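Local coordinates for protein cytochrome oxidase subunit II (Rhodothermus marinus, PDB 1W2L) that carries a covalently bound heme c in this cytochrome c domain and probably passes electrons toward the copper A centre of a caa3 oxygen reductase, at residues 3-8 with 91-96; 22-27 with 32-37; 57-60 with 65-68. All blocks are in the same frame, centred on the assembly; numbering follows the deposited sequence.

Starting at the N terminus, segment 3-8 opens a loop that contact 1 closes at 91-96, 83 residues on. Both other contacts nest inside it. Contact 2 comes first and joins two loop segments, 22-27, just after the heme-binding cysteines, and 32-37; contact 3 opens once contact 2 has closed and ties helix 54-62 to the loop that follows it. Contacts 2 and 3 lie on opposite sides of the chain's centre and both touch the heme, and Leu37 packs on Leu57 between them. Helix 85-96, part of contact 1, packs on both of the others, with Ile95 against Phe34, Leu37 and Leu57, and Ile92 against Leu57 and Arg58.

Contact 1 (3-8 with 91-96)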
loop_
_atom_site.group_PDB
_atom_site.type_symbol
_atom_site.label_atom_id
_atom_site.label_comp_id
_atom_site.label_asym_id
_atom_site.label_seq_id
_atom_site.Cartn_x
_atom_site.Cartn_y
_atom_site.Cartn_z
ATOM N N MET A 3 10.146 -18.229 5.571
ATOM C CA MET A 3 10.845 -16.990 5.233
ATOM C C MET A 3 10.249 -15.831 6.055
ATOM O O MET A 3 9.027 -15.776 6.136
ATOM C CB MET A 3 10.781 -16.741 3.734
ATOM C CG MET A 3 10.884 -15.308 3.268
ATOM S SD MET A 3 10.814 -15.211 1.451
ATOM C CE MET A 3 11.945 -13.880 1.114
ATOM N N PRO A 4 11.094 -14.980 6.637
ATOM C CA PRO A 4 10.638 -13.809 7.394
ATOM C C PRO A 4 9.753 -12.865 6.613
ATOM O O PRO A 4 9.922 -12.648 5.421
ATOM C CB PRO A 4 11.949 -13.032 7.659
ATOM C CG PRO A 4 12.984 -14.117 7.740
ATOM C CD PRO A 4 12.587 -15.102 6.672
ATOM N N LEU A 5 8.777 -12.267 7.268
ATOM C CA LEU A 5 7.753 -11.515 6.555
ATOM C C LEU A 5 8.330 -10.351 5.804
ATOM O O LEU A 5 7.878 -10.112 4.708
ATOM C CB LEU A 5 6.741 -11.007 7.603
ATOM C CG LEU A 5 5.717 -12.039 8.083
ATOM C CD1 LEU A 5 4.885 -11.404 9.189
ATOM C CD2 LEU A 5 4.843 -12.552 6.954
ATOM N N ALA A 6 9.261 -9.558 6.299
ATOM C CA ALA A 6 9.777 -8.401 5.587
ATOM C C ALA A 6 10.389 -8.854 4.267
ATOM O O ALA A 6 10.274 -8.194 3.237
ATOM C CB ALA A 6 10.809 -7.682 6.467
ATOM N N GLU A 7 11.057 -10.005 4.289
ATOM C CA GLU A 7 11.778 -10.507 3.125
ATOM C C GLU A 7 10.774 -10.973 2.088
ATOM O O GLU A 7 10.879 -10.734 0.871
ATOM C CB GLU A 7 12.764 -11.618 3.516
ATOM C CG GLU A 7 13.981 -11.800 2.634
ATOM C CD GLU A 7 14.663 -13.144 2.820
ATOM O OE1 GLU A 7 14.712 -13.579 3.990
ATOM O OE2 GLU A 7 15.148 -13.766 1.844
ATOM N N LEU A 8 9.747 -11.696 2.571
ATOM C CA LEU A 8 8.705 -12.133 1.621
ATOM C C LEU A 8 8.013 -10.887 1.074
ATOM O O LEU A 8 7.667 -10.832 -0.104
ATOM C CB LEU A 8 7.719 -13.049 2.291
ATOM C CG LEU A 8 6.429 -13.454 1.620
ATOM C CD1 LEU A 8 6.683 -14.183 0.314
ATOM C CD2 LEU A 8 5.577 -14.267 2.580
ATOM N N LEU A 91 3.508 -7.938 2.915
ATOM C CA LEU A 91 3.524 -6.649 2.234
ATOM C C LEU A 91 3.509 -5.521 3.242
ATOM O O LEU A 91 4.176 -4.517 3.088
ATOM C CB LEU A 91 2.346 -6.516 1.261
ATOM C CG LEU A 91 2.521 -7.291 -0.050
ATOM C CD1 LEU A 91 1.184 -7.520 -0.706
ATOM C CD2 LEU A 91 3.464 -6.619 -1.019
ATOM N N ILE A 92 2.678 -5.642 4.276
ATOM C CA ILE A 92 2.615 -4.580 5.291
ATOM C C ILE A 92 3.923 -4.454 6.054
ATOM O O ILE A 92 4.348 -3.328 6.325
ATOM C CB ILE A 92 1.356 -4.779 6.144
ATOM C CG1 ILE A 92 0.150 -4.484 5.251
ATOM C CG2 ILE A 92 1.396 -3.878 7.371
ATOM C CD1 ILE A 92 -1.202 -4.702 5.888
ATOM N N GLU A 93 4.549 -5.585 6.397
ATOM C CA GLU A 93 5.842 -5.502 7.073
ATOM C C GLU A 93 6.867 -4.759 6.210
ATOM O O GLU A 93 7.631 -3.909 6.678
ATOM C CB GLU A 93 6.311 -6.883 7.480
ATOM C CG GLU A 93 5.583 -7.366 8.718
ATOM C CD GLU A 93 5.371 -6.403 9.869
ATOM O OE1 GLU A 93 4.201 -6.049 10.144
ATOM O OE2 GLU A 93 6.371 -5.966 10.461
ATOM N N PHE A 94 6.861 -5.076 4.918
ATOM C CA PHE A 94 7.765 -4.383 3.996
ATOM C C PHE A 94 7.438 -2.895 3.933
ATOM O O PHE A 94 8.326 -2.039 4.024
ATOM C CB PHE A 94 7.648 -5.004 2.613
ATOM C CG PHE A 94 8.414 -4.277 1.531
ATOM C CD1 PHE A 94 9.797 -4.459 1.430
ATOM C CD2 PHE A 94 7.829 -3.413 0.650
ATOM C CE1 PHE A 94 10.529 -3.796 0.448
ATOM C CE2 PHE A 94 8.545 -2.758 -0.336
ATOM C CZ PHE A 94 9.909 -2.937 -0.449
ATOM N N ILE A 95 6.157 -2.548 3.823
ATOM C CA ILE A 95 5.782 -1.112 3.792
ATOM C C ILE A 95 6.201 -0.405 5.065
ATOM O O ILE A 95 6.717 0.717 4.955
ATOM C CB ILE A 95 4.274 -0.900 3.530
ATOM C CG1 ILE A 95 3.910 -1.386 2.148
ATOM C CG2 ILE A 95 3.850 0.535 3.783
ATOM C CD1 ILE A 95 2.413 -1.434 1.940
ATOM N N LYS A 96 5.973 -1.007 6.220
ATOM C CA LYS A 96 6.232 -0.302 7.479
ATOM C C LYS A 96 7.667 0.112 7.615
ATOM O O LYS A 96 7.947 1.090 8.313
ATOM C CB LYS A 96 5.894 -1.178 8.690
ATOM C CG LYS A 96 4.426 -1.349 8.954
ATOM C CD LYS A 96 4.031 -2.128 10.178
ATOM C CE LYS A 96 5.103 -2.584 11.117
ATOM N NZ LYS A 96 4.344 -3.475 12.107
#
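Leu5 and Ala6, in the first turn of helix 5-15, pack against Glu93 and Phe94 near the end of helix 85-96. The backbones come closest at Ala6 and Phe94, whose CA atoms are 4.8 Å apart.

Glu93 is the side chain to follow. Its CB sits 4.2 Å from the backbone N of Ala6 and is also near Leu5 CB. Chi1 of -77° turns CG beside its own backbone N, and here it touches Leu5: Glu93 CG is 4.0 Å from Leu5 CB and 4.1 Å from Leu5 CD1, so the leucine crosses the aliphatic part of the glutamate obliquely. A bend at chi2 (-43°) then carries CD and the carboxylate away from the N-terminal helix. Glu93 OE1 ends 3.2 Å from Lys96 NZ, one turn on, in a salt bridge that uses the syn lone pair; Lys96 NZ also has a weak, long ion pair with Glu54.

Packing of the N-terminal helix across the C-terminal one is a hallmark of the cytochrome c fold, and these residues form part of that interface. The touching is van der Waals only.

On the inner side, Phe94 has CG anti to its backbone N (chi1 173°), which sends the ring along the N-terminal helix. Phe94 CD1 approaches Ala6 O at 4.2 Å, obliquely to the ring plane. Further along, the ring packs on Ala10 and meets the ring of Tyr13, and the Phe94 side chain comes to about 7 Å (nearest atoms) from the heme. Leu5 also reaches Ala90, a turn earlier on helix 85-96, while Pro4 occupies the N-cap position of its own helix, Pro4 O accepting from Leu8 N at 3.0 Å.

Contact 2 (22-27 with 32-37); sequences HSIDGS and PSFKGL. With HEC (heme c), chain B.
Two irregular backbone segments run side by side, with Ser23 CA 4.7 Å from Ser33 CA and Phe34 N bonding to Ser23 O at 2.9 Å. With CG beside the backbone N (chi1 -67°), His22 reaches in both directions: NE2 binds the heme iron at 2.0 Å, while ND1 donates to Pro32 O at 2.7 Å. That second bond is almost straight (176°) and lies in the ring plane, so it helps fix the imidazole's rotation and probably makes it a more electron-rich ligand. Phe34 covers one face of the imidazole in an offset stack, centroids 4.4 Å apart and planes at 16°, and His22 CB sits over the centre of the phenyl face. Behind the rings, Ser23 OG and Ser33 OG are hydrogen-bonded at 2.7 Å. Ser23 OG also donates to Ser27 O, and Gly26 N reaches Ser33 OG at 3.0 Å. An Asx turn from Asp25 OD1 to Ser27 N shapes the bend. Met76 completes the iron's coordination. A histidine straight after the second heme-bound cysteine, Cys18 and Cys21 forming CXXCH with it, bonded through ND1 to a proline carbonyl, is the classic proximal site of class I cytochromes c.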
loop_
_atom_site.group_PDB
_atom_site.type_symbol
_atom_site.label_atom_id
_atom_site.label_comp_id
_atom_site.label_asym_id
_atom_site.label_seq_id
_atom_site.Cartn_x
_atom_site.Cartn_y
_atom_site.Cartn_z
ATOM N N HIS A 22 4.140 2.141 -7.246
ATOM C CA HIS A 22 4.551 2.672 -5.933
ATOM C C HIS A 22 6.058 2.558 -5.779
ATOM O O HIS A 22 6.589 1.422 -5.779
ATOM C CB HIS A 22 3.915 1.816 -4.818
ATOM C CG HIS A 22 2.424 1.915 -4.704
ATOM N ND1 HIS A 22 1.775 3.022 -4.217
ATOM C CD2 HIS A 22 1.469 0.988 -4.983
ATOM C CE1 HIS A 22 0.456 2.762 -4.211
ATOM N NE2 HIS A 22 0.270 1.537 -4.674
ATOM N N SER A 23 6.722 3.678 -5.590
ATOM C CA SER A 23 8.139 3.741 -5.340
ATOM C C SER A 23 8.424 3.498 -3.864
ATOM O O SER A 23 7.539 3.515 -3.037
ATOM C CB SER A 23 8.711 5.065 -5.766
ATOM O OG SER A 23 8.333 6.033 -4.789
ATOM N N ILE A 24 9.718 3.302 -3.579
ATOM C CA ILE A 24 10.137 3.249 -2.162
ATOM C C ILE A 24 11.126 4.351 -1.869
ATOM O O ILE A 24 11.722 4.406 -0.776
ATOM C CB ILE A 24 10.678 1.872 -1.781
ATOM C CG1 ILE A 24 11.833 1.342 -2.636
ATOM C CG2 ILE A 24 9.541 0.878 -1.760
ATOM C CD1 ILE A 24 12.507 0.130 -2.005
ATOM N N ASP A 25 11.313 5.307 -2.789
ATOM C CA ASP A 25 12.313 6.373 -2.615
ATOM C C ASP A 25 11.729 7.788 -2.526
ATOM O O ASP A 25 12.428 8.793 -2.604
ATOM C CB ASP A 25 13.374 6.374 -3.746
ATOM C CG ASP A 25 12.743 6.747 -5.064
ATOM O OD1 ASP A 25 11.491 6.890 -5.188
ATOM O OD2 ASP A 25 13.525 6.899 -6.013
ATOM N N GLY A 26 10.413 7.868 -2.336
ATOM C CA GLY A 26 9.723 9.110 -2.214
ATOM C C GLY A 26 9.156 9.687 -3.466
ATOM O O GLY A 26 8.366 10.622 -3.382
ATOM N N SER A 27 9.508 9.152 -4.611
ATOM C CA SER A 27 9.020 9.633 -5.898
ATOM C C SER A 27 7.569 9.220 -6.128
ATOM O O SER A 27 7.089 8.184 -5.747
ATOM C CB SER A 27 9.879 9.138 -7.059
ATOM O OG SER A 27 9.901 7.709 -7.133
ATOM N N PRO A 32 1.072 6.784 -4.901
ATOM C CA PRO A 32 1.955 7.429 -3.903
ATOM C C PRO A 32 3.106 6.533 -3.497
ATOM O O PRO A 32 3.037 5.319 -3.487
ATOM C CB PRO A 32 1.038 7.715 -2.749
ATOM C CG PRO A 32 -0.086 6.726 -2.905
ATOM C CD PRO A 32 -0.253 6.500 -4.374
ATOM N N SER A 33 4.202 7.186 -3.086
ATOM C CA SER A 33 5.325 6.395 -2.623
ATOM C C SER A 33 5.002 5.707 -1.308
ATOM O O SER A 33 4.261 6.222 -0.463
ATOM C CB SER A 33 6.527 7.322 -2.431
ATOM O OG SER A 33 7.711 6.588 -2.179
ATOM N N PHE A 34 5.614 4.534 -1.096
ATOM C CA PHE A 34 5.541 3.861 0.194
ATOM C C PHE A 34 6.490 4.409 1.234
ATOM O O PHE A 34 6.346 4.166 2.405
ATOM C CB PHE A 34 5.857 2.381 0.028
ATOM C CG PHE A 34 4.809 1.546 -0.670
ATOM C CD1 PHE A 34 3.488 1.960 -0.791
ATOM C CD2 PHE A 34 5.154 0.335 -1.199
ATOM C CE1 PHE A 34 2.559 1.126 -1.373
ATOM C CE2 PHE A 34 4.204 -0.501 -1.768
ATOM C CZ PHE A 34 2.915 -0.089 -1.880
ATOM N N LYS A 35 7.514 5.121 0.920
ATOM C CA LYS A 35 8.427 5.802 1.808
ATOM C C LYS A 35 7.686 6.773 2.707
ATOM O O LYS A 35 7.081 7.752 2.306
ATOM C CB LYS A 35 9.564 6.477 1.033
ATOM C CG LYS A 35 10.626 7.054 1.986
ATOM C CD LYS A 35 11.730 7.773 1.243
ATOM C CE LYS A 35 12.660 8.538 2.186
ATOM N NZ LYS A 35 13.522 9.477 1.441
ATOM N N GLY A 36 7.759 6.450 4.024
ATOM C CA GLY A 36 7.112 7.286 4.998
ATOM C C GLY A 36 5.605 7.072 5.127
ATOM O O GLY A 36 4.908 7.803 5.864
ATOM N N LEU A 37 5.030 6.113 4.399
ATOM C CA LEU A 37 3.605 5.933 4.388
ATOM C C LEU A 37 3.052 5.509 5.745
ATOM O O LEU A 37 2.128 6.095 6.301
ATOM C CB LEU A 37 3.205 4.911 3.312
ATOM C CG LEU A 37 1.783 4.406 3.350
ATOM C CD1 LEU A 37 0.774 5.555 3.300
ATOM C CD2 LEU A 37 1.526 3.417 2.218
HETATM FE FE HEC B . -1.545 0.652 -4.722
HETATM C CHA HEC B . -2.892 3.320 -3.070
HETATM C CHB HEC B . -0.734 -0.778 -1.736
HETATM C CHC HEC B . -0.294 -2.032 -6.377
HETATM C CHD HEC B . -2.024 2.266 -7.698
HETATM N NA HEC B . -1.794 1.171 -2.783
HETATM C C1A HEC B . -2.407 2.313 -2.306
HETATM C C2A HEC B . -2.217 2.335 -0.877
HETATM C C3A HEC B . -1.665 1.173 -0.503
HETATM C C4A HEC B . -1.374 0.410 -1.706
HETATM C CMA HEC B . -1.232 0.727 0.894
HETATM C CAA HEC B . -2.539 3.561 -0.014
HETATM C CBA HEC B . -1.339 4.492 -0.163
HETATM C CGA HEC B . -1.393 5.862 0.595
HETATM O O1A HEC B . -0.531 6.628 0.240
HETATM O O2A HEC B . -2.331 6.053 1.415
HETATM N NB HEC B . -0.667 -1.074 -4.157
HETATM C C1B HEC B . -0.405 -1.430 -2.913
HETATM C C2B HEC B . 0.285 -2.740 -2.882
HETATM C C3B HEC B . 0.338 -3.119 -4.200
HETATM C C4B HEC B . -0.213 -2.078 -5.005
HETATM C CMB HEC B . 0.806 -3.416 -1.681
HETATM C CAB HEC B . 0.897 -4.396 -4.783
HETATM C CBB HEC B . 0.211 -5.619 -4.128
HETATM N NC HEC B . -1.262 0.171 -6.633
HETATM C C1C HEC B . -0.700 -1.014 -7.105
HETATM C C2C HEC B . -0.639 -0.911 -8.585
HETATM C C3C HEC B . -1.125 0.275 -8.935
HETATM C C4C HEC B . -1.536 0.963 -7.745
HETATM C CMC HEC B . -0.057 -2.030 -9.449
HETATM C CAC HEC B . -1.110 0.943 -10.317
HETATM C CBC HEC B . -1.835 0.245 -11.443
HETATM N ND HEC B . -2.348 2.422 -5.263
HETATM C C1D HEC B . -2.414 2.913 -6.533
HETATM C C2D HEC B . -2.956 4.253 -6.526
HETATM C C3D HEC B . -3.207 4.504 -5.242
HETATM C C4D HEC B . -2.847 3.395 -4.438
HETATM C CMD HEC B . -3.134 5.091 -7.720
HETATM C CAD HEC B . -3.807 5.843 -4.659
HETATM C CBD HEC B . -5.328 5.884 -4.785
HETATM C CGD HEC B . -5.975 5.042 -3.739
HETATM O O1D HEC B . -6.591 3.983 -4.055
HETATM O O2D HEC B . -5.853 5.391 -2.526
HETATM O O HOH W 1 12.141 11.186 -0.174
#

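Contact 3 (57-60 with 65-68); sequences LRES and GAKV. With HEC (heme c), chain B.
On the methionine side of the heme pocket, where helix 54-62 gives way to the loop leading to the iron ligand Met76, Glu59 meets Lys67 at the surface. The two side chains cross at about a right angle. Chi1 of 175° puts Glu59 CG anti to the backbone N, and the extended chain pushes the carboxylate out from the helix against the flank of the lysine. Contact is with methylenes: Glu59 OE1 is 3.8 Å from Lys67 CD, and Glu59 OE2 is 4.0 Å from Lys67 CE. The ammonium group continues past, leaving Lys67 NZ 4.8 Å from Glu59 OE1, too far for a salt bridge, though the opposite charges should still attract. Ala66 CB adds a looser touch, 4.4 Å from Glu59 OE2.

Beneath this pair the same two segments wall the heme, as the helix and Met-ligand loop do in cytochromes c generally. Ser60 lies over the porphyrin, its CB 3.7 Å from C3A of the heme. With chi1 near -68° its OG turns back beside the backbone N and bonds to Tyr56 O, one helical turn earlier. A water lies within hydrogen-bonding distance of Ser60 OG, Lys67 O and propionate oxygen O2D, 2.8 Å from each of the last two; it cannot donate to all three at once. Val68 lays CG1 along the same propionate, while its backbone bonds to Glu45. Leu57 CD2 packs on the heme methyl CMA. Tyr56 OH and Val69 N, flanking the two segments in sequence, each add a hydrogen bond to the heme, and Arg58 runs along helix 85-96 to a salt bridge with Glu85.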
loop_
_atom_site.group_PDB
_atom_site.type_symbol
_atom_site.label_atom_id
_atom_site.label_comp_id
_atom_site.label_asym_id
_atom_site.label_seq_id
_atom_site.Cartn_x
_atom_site.Cartn_y
_atom_site.Cartn_z
ATOM N N LEU A 57 -3.666 0.019 5.802
ATOM C CA LEU A 57 -2.880 -0.639 4.770
ATOM C C LEU A 57 -3.597 -1.894 4.287
ATOM O O LEU A 57 -3.667 -2.169 3.096
ATOM C CB LEU A 57 -1.474 -0.931 5.272
ATOM C CG LEU A 57 -0.632 0.285 5.645
ATOM C CD1 LEU A 57 0.737 -0.155 6.174
ATOM C CD2 LEU A 57 -0.478 1.215 4.464
ATOM N N ARG A 58 -4.137 -2.674 5.215
ATOM C CA ARG A 58 -4.851 -3.905 4.897
ATOM C C ARG A 58 -6.053 -3.578 4.023
ATOM O O ARG A 58 -6.288 -4.261 3.000
ATOM C CB ARG A 58 -5.213 -4.704 6.183
ATOM C CG ARG A 58 -5.980 -5.983 6.040
ATOM C CD ARG A 58 -6.361 -6.478 7.473
ATOM N NE ARG A 58 -7.186 -7.660 7.172
ATOM C CZ ARG A 58 -6.791 -8.856 6.876
ATOM N NH1 ARG A 58 -5.464 -9.070 6.850
ATOM N NH2 ARG A 58 -7.686 -9.834 6.622
ATOM N N GLU A 59 -6.826 -2.598 4.407
ATOM C CA GLU A 59 -8.041 -2.181 3.703
ATOM C C GLU A 59 -7.672 -1.694 2.290
ATOM O O GLU A 59 -8.345 -1.940 1.301
ATOM C CB GLU A 59 -8.822 -1.086 4.383
ATOM C CG GLU A 59 -10.027 -0.473 3.709
ATOM C CD GLU A 59 -10.554 0.900 4.032
ATOM O OE1 GLU A 59 -9.827 1.930 4.196
ATOM O OE2 GLU A 59 -11.809 1.026 4.127
ATOM N N SER A 60 -6.577 -0.956 2.178
ATOM C CA SER A 60 -6.128 -0.423 0.917
ATOM C C SER A 60 -5.772 -1.544 -0.076
ATOM O O SER A 60 -6.042 -1.386 -1.287
ATOM C CB SER A 60 -4.911 0.482 1.118
ATOM O OG SER A 60 -5.234 1.654 1.810
ATOM N N GLY A 65 -9.962 0.553 -3.967
ATOM C CA GLY A 65 -10.963 1.441 -4.502
ATOM C C GLY A 65 -11.931 1.858 -3.408
ATOM O O GLY A 65 -12.673 2.791 -3.686
ATOM N N ALA A 66 -11.960 1.246 -2.222
ATOM C CA ALA A 66 -12.917 1.706 -1.197
ATOM C C ALA A 66 -12.643 3.081 -0.603
ATOM O O ALA A 66 -13.603 3.842 -0.424
ATOM C CB ALA A 66 -12.996 0.664 -0.069
ATOM N N LYS A 67 -11.425 3.502 -0.256
ATOM C CA LYS A 67 -11.121 4.877 0.149
ATOM C C LYS A 67 -9.942 5.306 -0.753
ATOM O O LYS A 67 -8.961 4.520 -0.811
ATOM C CB LYS A 67 -10.698 5.123 1.576
ATOM C CG LYS A 67 -11.784 5.136 2.631
ATOM C CD LYS A 67 -11.241 5.451 4.016
ATOM C CE LYS A 67 -12.121 4.928 5.152
ATOM N NZ LYS A 67 -11.910 5.594 6.464
ATOM N N VAL A 68 -10.012 6.397 -1.423
ATOM C CA VAL A 68 -9.004 6.792 -2.408
ATOM C C VAL A 68 -8.284 8.062 -1.996
ATOM O O VAL A 68 -8.935 9.085 -1.762
ATOM C CB VAL A 68 -9.670 6.998 -3.783
ATOM C CG1 VAL A 68 -8.673 7.375 -4.873
ATOM C CG2 VAL A 68 -10.456 5.759 -4.181
HETATM FE FE HEC B . -1.545 0.652 -4.722
HETATM C CHA HEC B . -2.892 3.320 -3.070
HETATM C CHB HEC B . -0.734 -0.778 -1.736
HETATM C CHC HEC B . -0.294 -2.032 -6.377
HETATM C CHD HEC B . -2.024 2.266 -7.698
HETATM N NA HEC B . -1.794 1.171 -2.783
HETATM C C1A HEC B . -2.407 2.313 -2.306
HETATM C C2A HEC B . -2.217 2.335 -0.877
HETATM C C3A HEC B . -1.665 1.173 -0.503
HETATM C C4A HEC B . -1.374 0.410 -1.706
HETATM C CMA HEC B . -1.232 0.727 0.894
HETATM C CAA HEC B . -2.539 3.561 -0.014
HETATM C CBA HEC B . -1.339 4.492 -0.163
HETATM C CGA HEC B . -1.393 5.862 0.595
HETATM O O1A HEC B . -0.531 6.628 0.240
HETATM O O2A HEC B . -2.331 6.053 1.415
HETATM N NB HEC B . -0.667 -1.074 -4.157
HETATM C C1B HEC B . -0.405 -1.430 -2.913
HETATM C C2B HEC B . 0.285 -2.740 -2.882
HETATM C C3B HEC B . 0.338 -3.119 -4.200
HETATM C C4B HEC B . -0.213 -2.078 -5.005
HETATM C CMB HEC B . 0.806 -3.416 -1.681
HETATM C CAB HEC B . 0.897 -4.396 -4.783
HETATM C CBB HEC B . 0.211 -5.619 -4.128
HETATM N NC HEC B . -1.262 0.171 -6.633
HETATM C C1C HEC B . -0.700 -1.014 -7.105
HETATM C C2C HEC B . -0.639 -0.911 -8.585
HETATM C C3C HEC B . -1.125 0.275 -8.935
HETATM C C4C HEC B . -1.536 0.963 -7.745
HETATM C CMC HEC B . -0.057 -2.030 -9.449
HETATM C CAC HEC B . -1.110 0.943 -10.317
HETATM C CBC HEC B . -1.835 0.245 -11.443
HETATM N ND HEC B . -2.348 2.422 -5.263
HETATM C C1D HEC B . -2.414 2.913 -6.533
HETATM C C2D HEC B . -2.956 4.253 -6.526
HETATM C C3D HEC B . -3.207 4.504 -5.242
HETATM C C4D HEC B . -2.847 3.395 -4.438
HETATM C CMD HEC B . -3.134 5.091 -7.720
HETATM C CAD HEC B . -3.807 5.843 -4.659
HETATM C CBD HEC B . -5.328 5.884 -4.785
HETATM C CGD HEC B . -5.975 5.042 -3.739
HETATM O O1D HEC B . -6.591 3.983 -4.055
HETATM O O2D HEC B . -5.853 5.391 -2.526
HETATM O O HOH W 2 -6.277 3.844 -0.276
#